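Local coordinates for glycosyl hydrolase 25 (Streptococcus pneumoniae, PDB 4FF5), which probably hydrolyses glycosidic bonds in bacterial cell-wall peptidoglycan, as family 25 lysozymes do, and takes part in host-cell invasion as a virulence factor, at residues A[68-82]-A[107-121]. Residues are numbered along the deposited sequence; the frame is centred on the assembly and turned at random.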
ATOM      1  N   TYR A  68      16.427  -0.330 -10.259  1.00 24.95           N
ATOM      2  CA  TYR A  68      16.149  -0.797  -8.887  1.00 26.09           C
ATOM      3  C   TYR A  68      17.337  -0.602  -7.948  1.00 27.77           C
ATOM      4  O   TYR A  68      17.144  -0.265  -6.782  1.00 27.32           O
ATOM      5  CB  TYR A  68      15.657  -2.236  -8.839  1.00 24.30           C
ATOM      6  CG  TYR A  68      14.248  -2.438  -9.369  1.00 22.94           C
ATOM      7  CD1 TYR A  68      13.120  -2.177  -8.566  1.00 22.37           C
ATOM      8  CD2 TYR A  68      14.039  -2.905 -10.676  1.00 22.91           C
ATOM      9  CE1 TYR A  68      11.826  -2.381  -9.054  1.00 20.88           C
ATOM     10  CE2 TYR A  68      12.758  -3.113 -11.170  1.00 21.75           C
ATOM     11  CZ  TYR A  68      11.651  -2.840 -10.360  1.00 20.79           C
ATOM     12  OH  TYR A  68      10.393  -3.057 -10.880  1.00 19.15           O
ATOM     13  N   ASP A  69      18.559  -0.791  -8.468  1.00 29.25           N
ATOM     14  CA  ASP A  69      19.781  -0.475  -7.705  1.00 31.08           C
ATOM     15  C   ASP A  69      19.731   0.933  -7.125  1.00 30.21           C
ATOM     16  O   ASP A  69      19.957   1.122  -5.928  1.00 32.72           O
ATOM     17  CB  ASP A  69      21.046  -0.637  -8.580  1.00 33.70           C
ATOM     18  CG  ASP A  69      21.351  -2.086  -8.912  1.00 36.48           C
ATOM     19  OD1 ASP A  69      20.845  -2.987  -8.218  1.00 37.55           O
ATOM     20  OD2 ASP A  69      22.123  -2.340  -9.867  1.00 40.48           O
ATOM     21  N   ALA A  70      19.432   1.918  -7.966  1.00 29.08           N
ATOM     22  CA  ALA A  70      19.372   3.310  -7.521  1.00 29.52           C
ATOM     23  C   ALA A  70      18.179   3.551  -6.591  1.00 28.68           C
ATOM     24  O   ALA A  70      18.298   4.207  -5.542  1.00 29.23           O
ATOM     25  CB  ALA A  70      19.319   4.255  -8.716  1.00 28.91           C
ATOM     26  N   LEU A  71      17.026   3.012  -6.970  1.00 28.80           N
ATOM     27  CA  LEU A  71      15.798   3.288  -6.221  1.00 26.71           C
ATOM     28  C   LEU A  71      15.865   2.758  -4.791  1.00 27.31           C
ATOM     29  O   LEU A  71      15.459   3.453  -3.854  1.00 26.81           O
ATOM     30  CB  LEU A  71      14.573   2.761  -6.986  1.00 27.10           C
ATOM     31  CG  LEU A  71      13.184   3.315  -6.598  1.00 26.24           C
ATOM     32  CD1 LEU A  71      12.872   4.640  -7.281  1.00 27.55           C
ATOM     33  CD2 LEU A  71      12.096   2.312  -6.917  1.00 25.58           C
ATOM     34  N   SER A  72      16.392   1.545  -4.618  1.00 28.00           N
ATOM     35  CA  SER A  72      16.418   0.870  -3.304  1.00 29.74           C
ATOM     36  C   SER A  72      17.257   1.582  -2.238  1.00 31.09           C
ATOM     37  O   SER A  72      16.970   1.471  -1.028  1.00 30.69           O
ATOM     38  CB  SER A  72      16.890  -0.585  -3.447  1.00 30.35           C
ATOM     39  OG  SER A  72      18.259  -0.634  -3.807  1.00 30.85           O
ATOM     40  N   GLN A  73      18.286   2.304  -2.681  1.00 32.00           N
ATOM     41  CA  GLN A  73      19.121   3.071  -1.750  1.00 33.31           C
ATOM     42  C   GLN A  73      18.550   4.477  -1.465  1.00 32.78           C
ATOM     43  O   GLN A  73      19.035   5.165  -0.555  1.00 33.06           O
ATOM     44  CB  GLN A  73      20.596   3.126  -2.193  1.00 36.21           C
ATOM     45  CG  GLN A  73      21.285   1.779  -2.430  1.00 37.09           C
ATOM     46  CD  GLN A  73      21.102   0.762  -1.300  1.00 38.18           C
ATOM     47  OE1 GLN A  73      21.463   1.008  -0.147  1.00 38.70           O
ATOM     48  NE2 GLN A  73      20.556  -0.405  -1.643  1.00 39.34           N
ATOM     49  N   ASN A  74      17.500   4.859  -2.205  1.00 30.51           N
ATOM     50  CA  ASN A  74      16.800   6.145  -2.025  1.00 29.59           C
ATOM     51  C   ASN A  74      15.429   6.020  -1.316  1.00 26.75           C
ATOM     52  O   ASN A  74      14.701   7.010  -1.169  1.00 25.84           O
ATOM     53  CB  ASN A  74      16.648   6.871  -3.377  1.00 30.36           C
ATOM     54  CG  ASN A  74      17.974   7.403  -3.924  1.00 33.42           C
ATOM     55  OD1 ASN A  74      18.763   7.979  -3.194  1.00 35.10           O
ATOM     56  ND2 ASN A  74      18.205   7.228  -5.224  1.00 33.95           N
ATOM     57  N   ILE A  75      15.080   4.810  -0.878  1.00 24.62           N
ATOM     58  CA  ILE A  75      13.821   4.583  -0.152  1.00 23.17           C
ATOM     59  C   ILE A  75      14.010   3.749   1.119  1.00 22.64           C
ATOM     60  O   ILE A  75      15.012   3.042   1.266  1.00 22.72           O
ATOM     61  CB  ILE A  75      12.746   3.939  -1.073  1.00 22.93           C
ATOM     62  CG1 ILE A  75      13.160   2.515  -1.508  1.00 23.14           C
ATOM     63  CG2 ILE A  75      12.488   4.835  -2.283  1.00 21.88           C
ATOM     64  CD1 ILE A  75      12.091   1.737  -2.258  1.00 23.30           C
ATOM     65  N   SER A  76      13.039   3.822   2.027  1.00 20.96           N
ATOM     66  CA  SER A  76      13.069   3.020   3.237  1.00 21.11           C
ATOM     67  C   SER A  76      12.194   1.776   3.138  1.00 20.74           C
ATOM     68  O   SER A  76      12.455   0.770   3.794  1.00 21.51           O
ATOM     69  CB  SER A  76      12.682   3.872   4.458  1.00 20.98           C
ATOM     70  OG  SER A  76      11.428   4.506   4.257  1.00 19.72           O
ATOM     71  N   GLY A  77      11.147   1.853   2.325  1.00 20.15           N
ATOM     72  CA  GLY A  77      10.201   0.741   2.153  1.00 18.54           C
ATOM     73  C   GLY A  77       9.327   0.969   0.928  1.00 17.39           C
ATOM     74  O   GLY A  77       9.321   2.065   0.332  1.00 16.86           O
ATOM     75  N   ALA A  78       8.594  -0.067   0.532  1.00 16.29           N
ATOM     76  CA  ALA A  78       7.753   0.026  -0.664  1.00 15.25           C
ATOM     77  C   ALA A  78       6.451  -0.729  -0.440  1.00 14.43           C
ATOM     78  O   ALA A  78       6.426  -1.746   0.254  1.00 15.13           O
ATOM     79  CB  ALA A  78       8.480  -0.535  -1.872  1.00 15.47           C
ATOM     80  N   ILE A  79       5.371  -0.222  -1.023  1.00 13.23           N
ATOM     81  CA  ILE A  79       4.086  -0.882  -0.953  1.00 12.37           C
ATOM     82  C   ILE A  79       3.606  -1.109  -2.381  1.00 12.14           C
ATOM     83  O   ILE A  79       3.363  -0.153  -3.120  1.00 11.95           O
ATOM     84  CB  ILE A  79       3.057  -0.050  -0.161  1.00 11.78           C
ATOM     85  CG1 ILE A  79       3.612   0.332   1.220  1.00 12.16           C
ATOM     86  CG2 ILE A  79       1.774  -0.840   0.017  1.00 11.65           C
ATOM     87  CD1 ILE A  79       2.593   1.041   2.104  1.00 11.69           C
ATOM     88  N   VAL A  80       3.446  -2.376  -2.746  1.00 12.24           N
ATOM     89  CA  VAL A  80       3.282  -2.766  -4.168  1.00 12.46           C
ATOM     90  C   VAL A  80       1.838  -3.229  -4.462  1.00 12.51           C
ATOM     91  O   VAL A  80       1.276  -4.026  -3.706  1.00 13.13           O
ATOM     92  CB  VAL A  80       4.298  -3.892  -4.536  1.00 12.56           C
ATOM     93  CG1 VAL A  80       4.044  -4.454  -5.942  1.00 12.44           C
ATOM     94  CG2 VAL A  80       5.728  -3.356  -4.462  1.00 12.83           C
ATOM     95  N   ARG A  81       1.245  -2.756  -5.552  1.00 12.60           N
ATOM     96  CA  ARG A  81      -0.116  -3.163  -5.898  1.00 12.94           C
ATOM     97  C   ARG A  81      -0.122  -4.570  -6.473  1.00 13.02           C
ATOM     98  O   ARG A  81       0.648  -4.857  -7.385  1.00 13.18           O
ATOM     99  CB  ARG A  81      -0.735  -2.234  -6.926  1.00 12.98           C
ATOM    100  CG  ARG A  81      -2.233  -2.466  -7.049  1.00 13.35           C
ATOM    101  CD  ARG A  81      -2.862  -1.551  -8.085  1.00 13.92           C
ATOM    102  NE  ARG A  81      -2.562  -1.961  -9.464  1.00 14.80           N
ATOM    103  CZ  ARG A  81      -3.144  -1.443 -10.546  1.00 15.46           C
ATOM    104  NH1 ARG A  81      -4.082  -0.515 -10.414  1.00 15.67           N
ATOM    105  NH2 ARG A  81      -2.800  -1.857 -11.770  1.00 15.61           N
ATOM    106  N   VAL A  82      -0.980  -5.430  -5.933  1.00 13.34           N
ATOM    107  CA  VAL A  82      -1.119  -6.817  -6.431  1.00 14.14           C
ATOM    108  C   VAL A  82      -2.468  -7.023  -7.153  1.00 15.32           C
ATOM    109  O   VAL A  82      -2.570  -7.748  -8.158  1.00 14.81           O
ATOM    110  CB  VAL A  82      -0.883  -7.821  -5.268  1.00 13.96           C
ATOM    111  CG1 VAL A  82      -1.135  -9.278  -5.676  1.00 14.00           C
ATOM    112  CG2 VAL A  82       0.552  -7.678  -4.773  1.00 13.98           C
ATOM    113  N   HIS A 107       8.258  -5.811  -9.157  1.00 18.95           N
ATOM    114  CA  HIS A 107       8.474  -4.831  -8.107  1.00 18.01           C
ATOM    115  C   HIS A 107       8.832  -5.502  -6.803  1.00 18.66           C
ATOM    116  O   HIS A 107       9.762  -5.064  -6.129  1.00 19.81           O
ATOM    117  CB  HIS A 107       7.252  -3.941  -7.906  1.00 16.91           C
ATOM    118  CG  HIS A 107       6.976  -2.994  -9.047  1.00 16.56           C
ATOM    119  ND1 HIS A 107       7.959  -2.461  -9.822  1.00 16.63           N
ATOM    120  CD2 HIS A 107       5.771  -2.467  -9.514  1.00 16.38           C
ATOM    121  CE1 HIS A 107       7.398  -1.641 -10.736  1.00 16.69           C
ATOM    122  NE2 HIS A 107       6.057  -1.648 -10.542  1.00 16.35           N
ATOM    123  N   ILE A 108       8.115  -6.565  -6.437  1.00 18.14           N
ATOM    124  CA  ILE A 108       8.378  -7.233  -5.167  1.00 18.38           C
ATOM    125  C   ILE A 108       9.752  -7.909  -5.163  1.00 19.80           C
ATOM    126  O   ILE A 108      10.560  -7.654  -4.272  1.00 20.04           O
ATOM    127  CB  ILE A 108       7.283  -8.251  -4.787  1.00 18.31           C
ATOM    128  CG1 ILE A 108       5.943  -7.531  -4.568  1.00 17.45           C
ATOM    129  CG2 ILE A 108       7.667  -9.004  -3.527  1.00 18.78           C
ATOM    130  CD1 ILE A 108       4.739  -8.454  -4.422  1.00 17.30           C
ATOM    131  N   THR A 109       9.999  -8.773  -6.138  1.00 20.35           N
ATOM    132  CA  THR A 109      11.287  -9.505  -6.175  1.00 22.01           C
ATOM    133  C   THR A 109      12.506  -8.592  -6.297  1.00 21.77           C
ATOM    134  O   THR A 109      13.513  -8.822  -5.607  1.00 22.54           O
ATOM    135  CB  THR A 109      11.344 -10.574  -7.284  1.00 22.55           C
ATOM    136  OG1 THR A 109      11.169  -9.947  -8.548  1.00 24.17           O
ATOM    137  CG2 THR A 109      10.258 -11.573  -7.104  1.00 22.14           C
ATOM    138  N   GLU A 110      12.442  -7.586  -7.170  1.00 21.04           N
ATOM    139  CA  GLU A 110      13.598  -6.706  -7.369  1.00 22.11           C
ATOM    140  C   GLU A 110      13.948  -5.883  -6.117  1.00 21.80           C
ATOM    141  O   GLU A 110      15.117  -5.595  -5.831  1.00 22.10           O
ATOM    142  CB  GLU A 110      13.419  -5.806  -8.594  1.00 22.67           C
ATOM    143  CG  GLU A 110      13.329  -6.558  -9.931  1.00 23.61           C
ATOM    144  CD  GLU A 110      14.668  -6.942 -10.558  1.00 26.40           C
ATOM    145  OE1 GLU A 110      15.719  -6.957  -9.892  1.00 26.77           O
ATOM    146  OE2 GLU A 110      14.656  -7.240 -11.767  1.00 27.86           O
ATOM    147  N   LEU A 111      12.928  -5.524  -5.353  1.00 21.19           N
ATOM    148  CA  LEU A 111      13.138  -4.740  -4.160  1.00 21.09           C
ATOM    149  C   LEU A 111      13.563  -5.625  -3.003  1.00 21.56           C
ATOM    150  O   LEU A 111      14.458  -5.256  -2.216  1.00 22.22           O
ATOM    151  CB  LEU A 111      11.839  -3.970  -3.836  1.00 21.15           C
ATOM    152  CG  LEU A 111      11.668  -2.465  -4.115  1.00 21.97           C
ATOM    153  CD1 LEU A 111      12.701  -1.754  -4.986  1.00 22.16           C
ATOM    154  CD2 LEU A 111      10.240  -2.122  -4.542  1.00 20.80           C
ATOM    155  N   GLN A 112      12.938  -6.792  -2.881  1.00 21.91           N
ATOM    156  CA  GLN A 112      13.289  -7.709  -1.792  1.00 23.31           C
ATOM    157  C   GLN A 112      14.736  -8.190  -1.907  1.00 24.41           C
ATOM    158  O   GLN A 112      15.424  -8.332  -0.899  1.00 24.65           O
ATOM    159  CB  GLN A 112      12.340  -8.901  -1.745  1.00 22.68           C
ATOM    160  CG  GLN A 112      10.998  -8.533  -1.148  1.00 22.74           C
ATOM    161  CD  GLN A 112      10.093  -9.714  -0.934  1.00 23.00           C
ATOM    162  OE1 GLN A 112      10.176 -10.724  -1.640  1.00 24.00           O
ATOM    163  NE2 GLN A 112       9.213  -9.597   0.041  1.00 22.58           N
ATOM    164  N   LYS A 113      15.188  -8.425  -3.137  1.00 25.18           N
ATOM    165  CA  LYS A 113      16.559  -8.895  -3.367  1.00 27.18           C
ATOM    166  C   LYS A 113      17.562  -7.821  -2.964  1.00 28.03           C
ATOM    167  O   LYS A 113      18.710  -8.126  -2.676  1.00 28.24           O
ATOM    168  CB  LYS A 113      16.765  -9.323  -4.818  1.00 27.34           C
ATOM    169  CG  LYS A 113      16.881  -8.187  -5.823  1.00 27.81           C
ATOM    170  N   ARG A 114      17.102  -6.573  -2.889  1.00 28.24           N
ATOM    171  CA  ARG A 114      17.958  -5.458  -2.477  1.00 27.81           C
ATOM    172  C   ARG A 114      17.683  -5.050  -1.022  1.00 27.42           C
ATOM    173  O   ARG A 114      18.027  -3.945  -0.592  1.00 27.06           O
ATOM    174  CB  ARG A 114      17.831  -4.292  -3.462  1.00 27.95           C
ATOM    175  CG  ARG A 114      18.346  -4.636  -4.859  1.00 29.05           C
ATOM    176  CD  ARG A 114      17.903  -3.623  -5.903  1.00 28.05           C
ATOM    177  NE  ARG A 114      18.529  -3.851  -7.211  1.00 29.11           N
ATOM    178  CZ  ARG A 114      18.092  -4.721  -8.117  1.00 28.86           C
ATOM    179  NH1 ARG A 114      17.030  -5.478  -7.871  1.00 28.71           N
ATOM    180  NH2 ARG A 114      18.723  -4.849  -9.280  1.00 29.49           N
ATOM    181  N   ASN A 115      17.099  -5.987  -0.268  1.00 27.21           N
ATOM    182  CA  ASN A 115      16.875  -5.860   1.176  1.00 27.71           C
ATOM    183  C   ASN A 115      15.867  -4.782   1.579  1.00 26.43           C
ATOM    184  O   ASN A 115      15.809  -4.410   2.743  1.00 28.22           O
ATOM    185  CB  ASN A 115      18.200  -5.680   1.944  1.00 29.28           C
ATOM    186  CG  ASN A 115      18.930  -6.992   2.179  1.00 31.65           C
ATOM    187  OD1 ASN A 115      18.607  -8.012   1.576  1.00 32.74           O
ATOM    188  ND2 ASN A 115      19.943  -6.966   3.052  1.00 33.28           N
ATOM    189  N   VAL A 116      15.094  -4.275   0.618  1.00 24.83           N
ATOM    190  CA  VAL A 116      14.011  -3.320   0.916  1.00 23.18           C
ATOM    191  C   VAL A 116      12.818  -4.107   1.431  1.00 22.34           C
ATOM    192  O   VAL A 116      12.432  -5.125   0.831  1.00 21.32           O
ATOM    193  CB  VAL A 116      13.556  -2.515  -0.333  1.00 22.73           C
ATOM    194  CG1 VAL A 116      12.457  -1.506   0.020  1.00 21.88           C
ATOM    195  CG2 VAL A 116      14.726  -1.828  -1.009  1.00 23.16           C
ATOM    196  N   PRO A 117      12.214  -3.650   2.542  1.00 21.52           N
ATOM    197  CA  PRO A 117      11.009  -4.347   2.947  1.00 21.18           C
ATOM    198  C   PRO A 117       9.813  -3.890   2.094  1.00 20.12           C
ATOM    199  O   PRO A 117       9.701  -2.709   1.735  1.00 19.73           O
ATOM    200  CB  PRO A 117      10.869  -3.969   4.417  1.00 21.70           C
ATOM    201  CG  PRO A 117      11.498  -2.624   4.515  1.00 21.93           C
ATOM    202  CD  PRO A 117      12.604  -2.604   3.507  1.00 22.38           C
ATOM    203  N   VAL A 118       8.939  -4.840   1.776  1.00 18.81           N
ATOM    204  CA  VAL A 118       7.886  -4.619   0.809  1.00 17.28           C
ATOM    205  C   VAL A 118       6.580  -5.130   1.391  1.00 16.49           C
ATOM    206  O   VAL A 118       6.499  -6.269   1.869  1.00 17.19           O
ATOM    207  CB  VAL A 118       8.176  -5.384  -0.512  1.00 17.02           C
ATOM    208  CG1 VAL A 118       7.053  -5.174  -1.523  1.00 16.24           C
ATOM    209  CG2 VAL A 118       9.511  -4.947  -1.100  1.00 17.11           C
ATOM    210  N   ALA A 119       5.568  -4.273   1.352  1.00 15.37           N
ATOM    211  CA  ALA A 119       4.213  -4.631   1.708  1.00 14.88           C
ATOM    212  C   ALA A 119       3.407  -4.627   0.420  1.00 14.33           C
ATOM    213  O   ALA A 119       3.933  -4.264  -0.636  1.00 14.24           O
ATOM    214  CB  ALA A 119       3.665  -3.607   2.696  1.00 14.72           C
ATOM    215  N   VAL A 120       2.131  -5.009   0.495  1.00 14.25           N
ATOM    216  CA  VAL A 120       1.318  -5.086  -0.703  1.00 13.57           C
ATOM    217  C   VAL A 120      -0.025  -4.387  -0.498  1.00 13.05           C
ATOM    218  O   VAL A 120      -0.456  -4.208   0.636  1.00 13.23           O
ATOM    219  CB  VAL A 120       1.089  -6.557  -1.172  1.00 13.37           C
ATOM    220  CG1 VAL A 120       2.387  -7.160  -1.745  1.00 13.64           C
ATOM    221  CG2 VAL A 120       0.458  -7.418  -0.071  1.00 14.12           C
ATOM    222  N   TYR A 121      -0.695  -4.029  -1.590  1.00 12.85           N
ATOM    223  CA  TYR A 121      -2.057  -3.484  -1.497  1.00 12.69           C
ATOM    224  C   TYR A 121      -2.999  -3.969  -2.600  1.00 13.00           C
ATOM    225  O   TYR A 121      -2.561  -4.390  -3.666  1.00 13.59           O
ATOM    226  CB  TYR A 121      -2.055  -1.932  -1.410  1.00 12.38           C
ATOM    227  CG  TYR A 121      -1.894  -1.124  -2.712  1.00 12.40           C
ATOM    228  CD1 TYR A 121      -3.016  -0.712  -3.442  1.00 12.48           C
ATOM    229  CD2 TYR A 121      -0.630  -0.695  -3.142  1.00 12.74           C
ATOM    230  CE1 TYR A 121      -2.886   0.045  -4.598  1.00 12.91           C
ATOM    231  CE2 TYR A 121      -0.485   0.093  -4.277  1.00 12.87           C
ATOM    232  CZ  TYR A 121      -1.613   0.442  -5.003  1.00 12.71           C
ATOM    233  OH  TYR A 121      -1.465   1.217  -6.106  1.00 12.95           O
TER
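A78 to R81 pair in parallel with V118 to Y121, strand axes 4.3 Å apart at closest approach. Five N-H...O bonds join the backbones, from A78 N to P117 O through V82 N to Y121 O. Helices 68-73 and 107-112, each preceding one strand, cross at -70° on the sheet face that carries A78 and V80. There the Y68 ring lies flat on E110, whose CB stands 3.4 Å above the ring centre, while L111 CD1 meets the ring edge and L111 CD2 reaches A78 CB. V80 packs its CG1 against H107 CB and I108 CG1. Y68 OH and H107 ND1 are hydrogen-bonded at 2.7 Å; H107 NE2 bonds S58 O, holding both ring nitrogens. R114, extended from CG to NE (chi3 173°), lays its guanidinium over Y68 CB. Its NE donates to D69 OD1 (2.7 Å, 156°), and NH1 donates to E110 O and, as a salt bridge, to E110 OE1 (2.8 Å). On the other face, R81 CB sits over the Y121 ring, 3.8 Å from its centroid. Successive helix-then-strand units of the TIM barrel are joined by strand pairing and a charge network: R114, just past helix 107-112, bridges D69 and E110, probably offsetting both acids.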